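Local coordinates for protein toll-like receptor 6, Variable lymphocyte receptor B (Mus musculus, PDB 3A79) that probably helps sense diacylated bacterial lipopeptides as a Toll-like receptor, its ectodomain here fused by engineering to part of a hagfish variable lymphocyte receptor, at residues 172-177 with 197-202; 191-196 with 215-220; 244-249 with 275-280. All blocks are in the same frame, centred on the assembly; numbering follows the deposited sequence.

Overall arrangement
From the N terminus, the Toll-like receptor 6 part of the fusion coils through successive leucine-rich repeats, and all three contacts lie within it. Segment 172-177 comes first; contact 1 closes the loop back to it when the chain reaches 197-202. Segment 191-196 lies inside that loop but finds its partner, 215-220, beyond it, so contacts 1 and 2 cross along the chain, and T196 packs on I174. Contact 3 opens later, at the end of helix 235-246, and closes at 275-280. L245 ties it to both earlier contacts, touching L199 and L201 of contact 1 and M215 and V217 of contact 2.

Contact 1. Residues 172-177 with 197-202; sequences SCILLD and TVLHLV
L175 and H200 lie side by side on neighbouring parallel strands of a leucine-rich-repeat solenoid, in the Toll-like receptor 6 part of the fusion. The axes of strands 173-177 and 198-202 approach to 4.7 Å in successive turns. The strands turn C173, L175, V198, H200 and V202 to one face, consistent with the concave surface of such solenoids, and I174, L176, L199 and L201 into the leucine-rich interior.

H200 can be followed outward. With CG anti to the backbone N (chi1 -170°), its CB meets L175 CD1 at 3.7 Å. One ring face then lies under the same methyl: L175 CD1 is 4.0 Å from the H200 ring centroid, 28° off the ring normal, a CH-pi contact. CG and CD2 are the ring atoms nearest the methyl; ND1 makes a weak hydrogen bond to Q224 O, and at the tip NE2 is 4.5 Å from L175 CD1 and CE1 farther. L175 CD1 also touches V202 CG2 at 3.9 Å, so this branch spans two residues.

On the interior face, L199 CD1 lies 3.8 Å from I174 CG2, and L201 CD2 covers L176 CB. D177 turns its carboxylate away from V202, OD1 accepting from F130 N and OD2 from V179 N. Between the backbones, L176 N donates to H200 O at 2.9 Å, with a C=O...N angle of 176°.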
loop_
_atom_site.group_PDB
_atom_site.type_symbol
_atom_site.label_atom_id
_atom_site.label_comp_id
_atom_site.label_asym_id
_atom_site.label_seq_id
_atom_site.Cartn_x
_atom_site.Cartn_y
_atom_site.Cartn_z
ATOM N N SER B 172 -42.363 -4.406 -15.543
ATOM C CA SER B 172 -41.184 -4.615 -14.708
ATOM C C SER B 172 -40.137 -3.509 -14.869
ATOM O O SER B 172 -39.494 -3.108 -13.891
ATOM C CB SER B 172 -40.564 -5.980 -14.985
ATOM O OG SER B 172 -41.115 -6.953 -14.124
ATOM N N CYS B 173 -39.953 -3.019 -16.093
ATOM C CA CYS B 173 -39.119 -1.838 -16.275
ATOM C C CYS B 173 -39.749 -0.810 -17.197
ATOM O O CYS B 173 -40.233 -1.139 -18.278
ATOM C CB CYS B 173 -37.703 -2.188 -16.759
ATOM S SG CYS B 173 -36.506 -0.803 -16.560
ATOM N N ILE B 174 -39.752 0.435 -16.730
ATOM C CA ILE B 174 -40.027 1.595 -17.559
ATOM C C ILE B 174 -38.743 2.402 -17.647
ATOM O O ILE B 174 -38.297 3.012 -16.676
ATOM C CB ILE B 174 -41.169 2.475 -16.987
ATOM C CG1 ILE B 174 -42.488 1.703 -17.013
ATOM C CG2 ILE B 174 -41.307 3.776 -17.783
ATOM C CD1 ILE B 174 -43.698 2.582 -17.038
ATOM N N LEU B 175 -38.121 2.363 -18.812
ATOM C CA LEU B 175 -36.948 3.173 -19.047
ATOM C C LEU B 175 -37.417 4.423 -19.770
ATOM O O LEU B 175 -38.105 4.335 -20.782
ATOM C CB LEU B 175 -35.913 2.411 -19.881
ATOM C CG LEU B 175 -34.754 3.323 -20.273
ATOM C CD1 LEU B 175 -33.943 3.702 -19.054
ATOM C CD2 LEU B 175 -33.890 2.695 -21.305
ATOM N N LEU B 176 -37.052 5.585 -19.241
ATOM C CA LEU B 176 -37.517 6.856 -19.784
ATOM C C LEU B 176 -36.403 7.892 -19.798
ATOM O O LEU B 176 -35.742 8.121 -18.785
ATOM C CB LEU B 176 -38.669 7.360 -18.935
ATOM C CG LEU B 176 -39.349 8.677 -19.263
ATOM C CD1 LEU B 176 -39.657 8.788 -20.750
ATOM C CD2 LEU B 176 -40.620 8.737 -18.427
ATOM N N ASP B 177 -36.181 8.517 -20.945
ATOM C CA ASP B 177 -35.089 9.469 -21.022
ATOM C C ASP B 177 -35.515 10.864 -21.445
ATOM O O ASP B 177 -36.280 11.059 -22.394
ATOM C CB ASP B 177 -33.992 8.979 -21.941
ATOM C CG ASP B 177 -34.255 9.330 -23.372
ATOM O OD1 ASP B 177 -34.913 8.525 -24.043
ATOM O OD2 ASP B 177 -33.806 10.401 -23.830
ATOM N N THR B 197 -42.247 -2.175 -11.365
ATOM C CA THR B 197 -41.220 -2.570 -10.411
ATOM C C THR B 197 -40.051 -1.562 -10.429
ATOM O O THR B 197 -39.690 -0.979 -9.396
ATOM C CB THR B 197 -40.703 -3.992 -10.667
ATOM O OG1 THR B 197 -41.775 -4.922 -10.484
ATOM C CG2 THR B 197 -39.573 -4.325 -9.690
ATOM N N VAL B 198 -39.474 -1.337 -11.602
ATOM C CA VAL B 198 -38.368 -0.400 -11.712
ATOM C C VAL B 198 -38.730 0.809 -12.567
ATOM O O VAL B 198 -39.375 0.675 -13.602
ATOM C CB VAL B 198 -37.116 -1.092 -12.292
ATOM C CG1 VAL B 198 -35.978 -0.109 -12.451
ATOM C CG2 VAL B 198 -36.697 -2.254 -11.405
ATOM N N LEU B 199 -38.336 1.994 -12.115
ATOM C CA LEU B 199 -38.403 3.178 -12.960
ATOM C C LEU B 199 -37.011 3.745 -13.138
ATOM O O LEU B 199 -36.398 4.191 -12.173
ATOM C CB LEU B 199 -39.303 4.251 -12.362
ATOM C CG LEU B 199 -39.354 5.514 -13.223
ATOM C CD1 LEU B 199 -39.716 5.171 -14.652
ATOM C CD2 LEU B 199 -40.346 6.476 -12.662
ATOM N N HIS B 200 -36.516 3.724 -14.370
ATOM C CA HIS B 200 -35.185 4.238 -14.671
ATOM C C HIS B 200 -35.290 5.487 -15.531
ATOM O O HIS B 200 -35.856 5.463 -16.634
ATOM C CB HIS B 200 -34.352 3.182 -15.397
ATOM C CG HIS B 200 -32.904 3.542 -15.538
ATOM N ND1 HIS B 200 -32.428 4.819 -15.330
ATOM C CD2 HIS B 200 -31.831 2.794 -15.890
ATOM C CE1 HIS B 200 -31.122 4.840 -15.528
ATOM N NE2 HIS B 200 -30.736 3.624 -15.868
ATOM N N LEU B 201 -34.737 6.579 -15.017
ATOM C CA LEU B 201 -34.792 7.856 -15.706
ATOM C C LEU B 201 -33.388 8.317 -16.090
ATOM O O LEU B 201 -32.488 8.365 -15.254
ATOM C CB LEU B 201 -35.480 8.897 -14.821
ATOM C CG LEU B 201 -36.869 8.479 -14.351
ATOM C CD1 LEU B 201 -37.345 9.355 -13.213
ATOM C CD2 LEU B 201 -37.834 8.526 -15.516
ATOM N N VAL B 202 -33.202 8.644 -17.362
ATOM C CA VAL B 202 -31.907 9.118 -17.837
ATOM C C VAL B 202 -32.045 10.560 -18.321
ATOM O O VAL B 202 -32.964 10.878 -19.076
ATOM C CB VAL B 202 -31.346 8.220 -18.984
ATOM C CG1 VAL B 202 -29.893 8.522 -19.226
ATOM C CG2 VAL B 202 -31.534 6.745 -18.660
#

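Contact 2. Residues 191-196 with 215-220; sequences LQIPNT and MSVNAL. With NAG (2-acetamido-2-deoxy-beta-D-glucopyranose), chain N; NAG (2-acetamido-2-deoxy-beta-D-glucopyranose), chain M.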
loop_
_atom_site.group_PDB
_atom_site.type_symbol
_atom_site.label_atom_id
_atom_site.label_comp_id
_atom_site.label_asym_id
_atom_site.label_seq_id
_atom_site.Cartn_x
_atom_site.Cartn_y
_atom_site.Cartn_z
ATOM N N LEU B 191 -46.722 14.073 -15.256
ATOM C CA LEU B 191 -46.691 12.772 -15.891
ATOM C C LEU B 191 -46.932 11.679 -14.871
ATOM O O LEU B 191 -46.171 11.510 -13.924
ATOM C CB LEU B 191 -45.359 12.544 -16.588
ATOM C CG LEU B 191 -45.309 11.198 -17.298
ATOM C CD1 LEU B 191 -46.308 11.235 -18.448
ATOM C CD2 LEU B 191 -43.881 10.872 -17.755
ATOM N N GLN B 192 -48.012 10.943 -15.065
ATOM C CA GLN B 192 -48.344 9.858 -14.175
ATOM C C GLN B 192 -47.590 8.642 -14.667
ATOM O O GLN B 192 -47.755 8.247 -15.820
ATOM C CB GLN B 192 -49.847 9.601 -14.222
ATOM C CG GLN B 192 -50.296 8.414 -13.405
ATOM C CD GLN B 192 -50.573 8.783 -11.973
ATOM O OE1 GLN B 192 -51.579 9.438 -11.676
ATOM N NE2 GLN B 192 -49.684 8.366 -11.069
ATOM N N ILE B 193 -46.755 8.066 -13.801
ATOM C CA ILE B 193 -46.050 6.819 -14.106
ATOM C C ILE B 193 -46.831 5.573 -13.683
ATOM O O ILE B 193 -47.130 5.392 -12.504
ATOM C CB ILE B 193 -44.666 6.759 -13.439
ATOM C CG1 ILE B 193 -43.634 7.532 -14.260
ATOM C CG2 ILE B 193 -44.212 5.325 -13.324
ATOM C CD1 ILE B 193 -43.589 9.003 -13.961
ATOM N N PRO B 194 -47.145 4.699 -14.651
ATOM C CA PRO B 194 -47.873 3.453 -14.376
ATOM C C PRO B 194 -47.137 2.640 -13.328
ATOM O O PRO B 194 -45.934 2.830 -13.176
ATOM C CB PRO B 194 -47.832 2.720 -15.720
ATOM C CG PRO B 194 -47.601 3.788 -16.737
ATOM C CD PRO B 194 -46.753 4.815 -16.065
ATOM N N ASN B 195 -47.828 1.756 -12.615
ATOM C CA ASN B 195 -47.143 0.910 -11.639
ATOM C C ASN B 195 -46.051 0.085 -12.312
ATOM O O ASN B 195 -46.322 -0.676 -13.241
ATOM C CB ASN B 195 -48.127 -0.003 -10.901
ATOM C CG ASN B 195 -49.446 0.677 -10.623
ATOM O OD1 ASN B 195 -49.970 1.385 -11.480
ATOM N ND2 ASN B 195 -49.987 0.473 -9.417
ATOM N N THR B 196 -44.813 0.257 -11.856
ATOM C CA THR B 196 -43.678 -0.510 -12.369
ATOM C C THR B 196 -42.866 -1.015 -11.208
ATOM O O THR B 196 -42.785 -0.353 -10.178
ATOM C CB THR B 196 -42.711 0.357 -13.181
ATOM O OG1 THR B 196 -43.438 1.317 -13.953
ATOM C CG2 THR B 196 -41.911 -0.506 -14.107
ATOM N N MET B 215 -43.683 14.297 -11.532
ATOM C CA MET B 215 -43.863 12.867 -11.792
ATOM C C MET B 215 -44.476 12.072 -10.658
ATOM O O MET B 215 -43.826 11.809 -9.652
ATOM C CB MET B 215 -42.538 12.208 -12.157
ATOM C CG MET B 215 -41.966 12.710 -13.441
ATOM S SD MET B 215 -41.069 11.428 -14.298
ATOM C CE MET B 215 -40.573 12.363 -15.743
ATOM N N SER B 216 -45.716 11.648 -10.841
ATOM C CA SER B 216 -46.339 10.771 -9.865
ATOM C C SER B 216 -46.053 9.289 -10.129
ATOM O O SER B 216 -45.854 8.866 -11.270
ATOM C CB SER B 216 -47.840 11.025 -9.813
ATOM O OG SER B 216 -48.086 12.357 -9.407
ATOM N N VAL B 217 -46.013 8.513 -9.054
ATOM C CA VAL B 217 -45.981 7.069 -9.151
ATOM C C VAL B 217 -46.793 6.509 -8.000
ATOM O O VAL B 217 -46.792 7.077 -6.915
ATOM C CB VAL B 217 -44.545 6.518 -9.064
ATOM C CG1 VAL B 217 -44.557 4.997 -9.028
ATOM C CG2 VAL B 217 -43.724 7.001 -10.237
ATOM N N ASN B 218 -47.483 5.399 -8.234
ATOM C CA ASN B 218 -48.181 4.705 -7.162
ATOM C C ASN B 218 -47.305 3.601 -6.582
ATOM O O ASN B 218 -46.745 3.732 -5.491
ATOM C CB ASN B 218 -49.490 4.098 -7.669
ATOM C CG ASN B 218 -49.869 4.597 -9.050
ATOM O OD1 ASN B 218 -50.960 5.142 -9.250
ATOM N ND2 ASN B 218 -48.970 4.412 -10.018
ATOM N N ALA B 219 -47.190 2.508 -7.328
ATOM C CA ALA B 219 -46.425 1.358 -6.875
ATOM C C ALA B 219 -45.055 1.344 -7.540
ATOM O O ALA B 219 -44.961 1.246 -8.762
ATOM C CB ALA B 219 -47.179 0.073 -7.177
ATOM N N LEU B 220 -44.000 1.441 -6.730
ATOM C CA LEU B 220 -42.639 1.514 -7.243
ATOM C C LEU B 220 -41.671 0.747 -6.352
ATOM O O LEU B 220 -41.676 0.912 -5.141
ATOM C CB LEU B 220 -42.193 2.969 -7.352
ATOM C CG LEU B 220 -40.962 3.155 -8.223
ATOM C CD1 LEU B 220 -41.177 2.450 -9.554
ATOM C CD2 LEU B 220 -40.653 4.615 -8.420
HETATM C C1 NAG N . -51.361 0.787 -9.820
HETATM C C2 NAG N . -52.299 -0.260 -9.201
HETATM C C3 NAG N . -53.750 0.075 -9.536
HETATM C C4 NAG N . -54.097 1.453 -8.996
HETATM C C5 NAG N . -53.109 2.543 -9.451
HETATM C C6 NAG N . -53.299 3.793 -8.561
HETATM C C7 NAG N . -50.882 -2.186 -9.981
HETATM C C8 NAG N . -49.883 -2.579 -8.927
HETATM N N2 NAG N . -52.029 -1.658 -9.545
HETATM O O3 NAG N . -54.622 -0.885 -8.976
HETATM O O4 NAG N . -55.421 1.759 -9.388
HETATM O O5 NAG N . -51.742 2.112 -9.417
HETATM O O6 NAG N . -52.730 5.004 -9.031
HETATM O O7 NAG N . -50.641 -2.380 -11.177
HETATM C C1 NAG M . -47.804 16.949 -8.641
HETATM C C2 NAG M . -48.468 17.951 -7.683
HETATM C C3 NAG M . -49.222 17.204 -6.586
HETATM C C4 NAG M . -50.285 16.312 -7.208
HETATM C C5 NAG M . -49.722 15.375 -8.294
HETATM C C6 NAG M . -50.898 14.810 -9.124
HETATM C C7 NAG M . -46.399 19.371 -7.520
HETATM C C8 NAG M . -46.417 20.467 -8.549
HETATM N N2 NAG M . -47.586 18.951 -7.076
HETATM O O3 NAG M . -49.833 18.116 -5.697
HETATM O O4 NAG M . -50.910 15.583 -6.170
HETATM O O5 NAG M . -48.770 16.018 -9.151
HETATM O O6 NAG M . -50.621 13.683 -9.939
HETATM O O7 NAG M . -45.327 18.920 -7.103
#
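Two consecutive leucine-rich repeats of the Toll-like receptor 6 part meet here in a small two-stranded parallel sheet, where I193 packs against M215 and V217. I193 N donates to S216 O at 2.8 Å, and S216 N to L191 O. With CG1 beside its backbone N (chi1 -82°), I193 sends CD1 obliquely across M215, 3.5 Å from SD, while its CB and CG2 face V217 CG2. M215 CE in turn reaches L191 CD2 at 4.1 Å. With I193 cut back to an alanine, CD1 and CG2 go, which is likely to leave M215 SD without this cover and thin the packing against V217 CG2, though CB would still meet it.

S216, on the face opposite I193, shares a 2.9 Å hydrogen bond from OG with O6 of one N-acetylglucosamine; in the loop beyond, N195 ND2 is bonded covalently to C1 of another. Past N195 the backbones meet once more, T196 N donating to A219 O at 3.3 Å, while T196 OG1 turns back to P194 O.

The first strand packs on strand 171-178, L191 on L176 and P194 and T196 on I174; the second meets helix 235-246, M215 touching F241 and L245.

Contact 3. Residues 244-249 with 275-280; sequences ELTRGP and PRPVEY. With NAG (2-acetamido-2-deoxy-beta-D-glucopyranose), chain E.
R276 reaches across T246, the two side chains crossing at about a right angle, with the threonine CG2 set against both the CD and the NH1 end of the arginine. CG stands beside the backbone N (chi1 -49°) and the chain bends at chi3, which brings the guanidinium edge-on to the end of helix 235-246: R247 N lies at that edge, 3.6 Å from R276 NH1. NH1 also makes a weak hydrogen bond to S243 O in the same helix. R247 itself turns to E244, its NH1 3.3 Å from E244 OE2 in a salt bridge that ties the helix end to the loop after it.

P277 comes next, pressing its ring on the glycine: CG is 3.5 Å from G248 CA, while CD faces T246 O. A CB on G248 would point at this ring and would probably collide with CG. P277 is also the centre of an inverse gamma turn, closed by a weak 2.9 Å hydrogen bond from V278 N to R276 O. Through this bend the chain of the Toll-like receptor 6 part passes from the helical side of one leucine-rich repeat into strand 278-288, and V278 packs on L252 and V254 of the preceding strand.

At E279 the chain turns a corner, and OE1 lies in the plane of the Y280 ring, at its edge. An N-acetylglucosamine covers one face of that ring, its C6 standing 3.2 Å above the plane over the ring centre; Y280 OH makes a weak hydrogen bond to K305 NZ.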
loop_
_atom_site.group_PDB
_atom_site.type_symbol
_atom_site.label_atom_id
_atom_site.label_comp_id
_atom_site.label_asym_id
_atom_site.label_seq_id
_atom_site.Cartn_x
_atom_site.Cartn_y
_atom_site.Cartn_z
ATOM N N GLU B 244 -41.901 13.737 -5.298
ATOM C CA GLU B 244 -43.145 13.056 -5.641
ATOM C C GLU B 244 -42.980 11.608 -6.144
ATOM O O GLU B 244 -43.908 10.806 -6.049
ATOM C CB GLU B 244 -43.946 13.894 -6.634
ATOM C CG GLU B 244 -45.445 13.630 -6.598
ATOM C CD GLU B 244 -46.062 13.921 -5.242
ATOM O OE1 GLU B 244 -45.656 14.918 -4.596
ATOM O OE2 GLU B 244 -46.957 13.151 -4.826
ATOM N N LEU B 245 -41.811 11.270 -6.678
ATOM C CA LEU B 245 -41.535 9.883 -7.046
ATOM C C LEU B 245 -41.242 9.102 -5.772
ATOM O O LEU B 245 -41.282 7.876 -5.742
ATOM C CB LEU B 245 -40.346 9.796 -8.009
ATOM C CG LEU B 245 -40.516 10.479 -9.369
ATOM C CD1 LEU B 245 -39.178 10.735 -10.029
ATOM C CD2 LEU B 245 -41.392 9.655 -10.283
ATOM N N THR B 246 -40.975 9.844 -4.708
ATOM C CA THR B 246 -40.492 9.273 -3.464
ATOM C C THR B 246 -41.530 9.207 -2.342
ATOM O O THR B 246 -41.352 8.467 -1.371
ATOM C CB THR B 246 -39.298 10.063 -2.975
ATOM O OG1 THR B 246 -38.113 9.487 -3.530
ATOM C CG2 THR B 246 -39.228 10.036 -1.463
ATOM N N ARG B 247 -42.603 9.988 -2.463
ATOM C CA ARG B 247 -43.706 9.890 -1.513
ATOM C C ARG B 247 -44.084 8.418 -1.456
ATOM O O ARG B 247 -44.103 7.729 -2.481
ATOM C CB ARG B 247 -44.887 10.780 -1.920
ATOM C CG ARG B 247 -44.704 12.256 -1.527
ATOM C CD ARG B 247 -45.928 13.113 -1.829
ATOM N NE ARG B 247 -47.138 12.558 -1.229
ATOM C CZ ARG B 247 -48.354 13.084 -1.362
ATOM N NH1 ARG B 247 -48.532 14.191 -2.077
ATOM N NH2 ARG B 247 -49.394 12.502 -0.779
ATOM N N GLY B 248 -44.352 7.928 -0.257
ATOM C CA GLY B 248 -44.400 6.497 -0.060
ATOM C C GLY B 248 -45.718 5.792 0.206
ATOM O O GLY B 248 -46.370 6.006 1.241
ATOM N N PRO B 249 -46.138 4.953 -0.750
ATOM C CA PRO B 249 -46.790 3.752 -0.243
ATOM C C PRO B 249 -45.763 3.009 0.618
ATOM O O PRO B 249 -45.252 3.561 1.604
ATOM C CB PRO B 249 -47.102 2.967 -1.520
ATOM C CG PRO B 249 -47.352 4.033 -2.536
ATOM C CD PRO B 249 -46.404 5.168 -2.184
ATOM N N PRO B 275 -36.012 11.005 6.044
ATOM C CA PRO B 275 -37.388 10.897 6.527
ATOM C C PRO B 275 -38.251 10.015 5.623
ATOM O O PRO B 275 -39.273 9.474 6.050
ATOM C CB PRO B 275 -37.887 12.345 6.461
ATOM C CG PRO B 275 -36.670 13.195 6.277
ATOM C CD PRO B 275 -35.733 12.348 5.514
ATOM N N ARG B 276 -37.829 9.868 4.377
ATOM C CA ARG B 276 -38.641 9.225 3.361
ATOM C C ARG B 276 -38.548 7.696 3.402
ATOM O O ARG B 276 -37.682 7.137 4.084
ATOM C CB ARG B 276 -38.276 9.812 1.994
ATOM C CG ARG B 276 -38.263 11.334 2.052
ATOM C CD ARG B 276 -38.242 11.997 0.697
ATOM N NE ARG B 276 -38.986 13.256 0.701
ATOM C CZ ARG B 276 -40.146 13.432 0.072
ATOM N NH1 ARG B 276 -40.683 12.437 -0.617
ATOM N NH2 ARG B 276 -40.769 14.601 0.121
ATOM N N PRO B 277 -39.475 7.020 2.701
ATOM C CA PRO B 277 -39.600 5.557 2.629
ATOM C C PRO B 277 -38.578 4.897 1.723
ATOM O O PRO B 277 -38.966 4.177 0.810
ATOM C CB PRO B 277 -40.989 5.351 2.019
ATOM C CG PRO B 277 -41.692 6.659 2.191
ATOM C CD PRO B 277 -40.629 7.686 2.078
ATOM N N VAL B 278 -37.297 5.127 1.966
ATOM C CA VAL B 278 -36.270 4.480 1.164
ATOM C C VAL B 278 -35.473 3.500 2.024
ATOM O O VAL B 278 -34.818 3.899 2.991
ATOM C CB VAL B 278 -35.345 5.513 0.496
ATOM C CG1 VAL B 278 -34.259 4.814 -0.292
ATOM C CG2 VAL B 278 -36.153 6.435 -0.408
ATOM N N GLU B 279 -35.558 2.216 1.669
ATOM C CA GLU B 279 -34.917 1.137 2.425
ATOM C C GLU B 279 -33.457 0.948 2.020
ATOM O O GLU B 279 -32.569 0.882 2.868
ATOM C CB GLU B 279 -35.688 -0.180 2.251
ATOM C CG GLU B 279 -35.371 -1.230 3.314
ATOM C CD GLU B 279 -36.011 -2.585 3.034
ATOM O OE1 GLU B 279 -36.306 -2.893 1.852
ATOM O OE2 GLU B 279 -36.204 -3.350 4.008
ATOM N N TYR B 280 -33.213 0.848 0.720
ATOM C CA TYR B 280 -31.849 0.782 0.223
ATOM C C TYR B 280 -31.521 1.973 -0.676
ATOM O O TYR B 280 -32.211 2.233 -1.654
ATOM C CB TYR B 280 -31.611 -0.529 -0.515
ATOM C CG TYR B 280 -31.629 -1.742 0.377
ATOM C CD1 TYR B 280 -32.822 -2.226 0.882
ATOM C CD2 TYR B 280 -30.454 -2.416 0.706
ATOM C CE1 TYR B 280 -32.858 -3.344 1.697
ATOM C CE2 TYR B 280 -30.478 -3.541 1.527
ATOM C CZ TYR B 280 -31.694 -3.999 2.017
ATOM O OH TYR B 280 -31.771 -5.110 2.833
HETATM C C1 NAG E . -34.482 -3.400 -2.655
HETATM C C2 NAG E . -35.123 -4.497 -3.526
HETATM C C3 NAG E . -34.736 -5.958 -3.258
HETATM C C4 NAG E . -33.469 -6.178 -2.442
HETATM C C5 NAG E . -33.170 -5.056 -1.468
HETATM C C6 NAG E . -31.713 -5.216 -1.085
HETATM C C7 NAG E . -37.298 -3.927 -2.457
HETATM C C8 NAG E . -37.009 -4.384 -1.048
HETATM N N2 NAG E . -36.581 -4.458 -3.452
HETATM O O3 NAG E . -34.569 -6.602 -4.504
HETATM O O4 NAG E . -33.555 -7.414 -1.754
HETATM O O5 NAG E . -33.257 -3.784 -2.071
HETATM O O6 NAG E . -30.956 -5.199 -2.280
HETATM O O7 NAG E . -38.180 -3.101 -2.689
#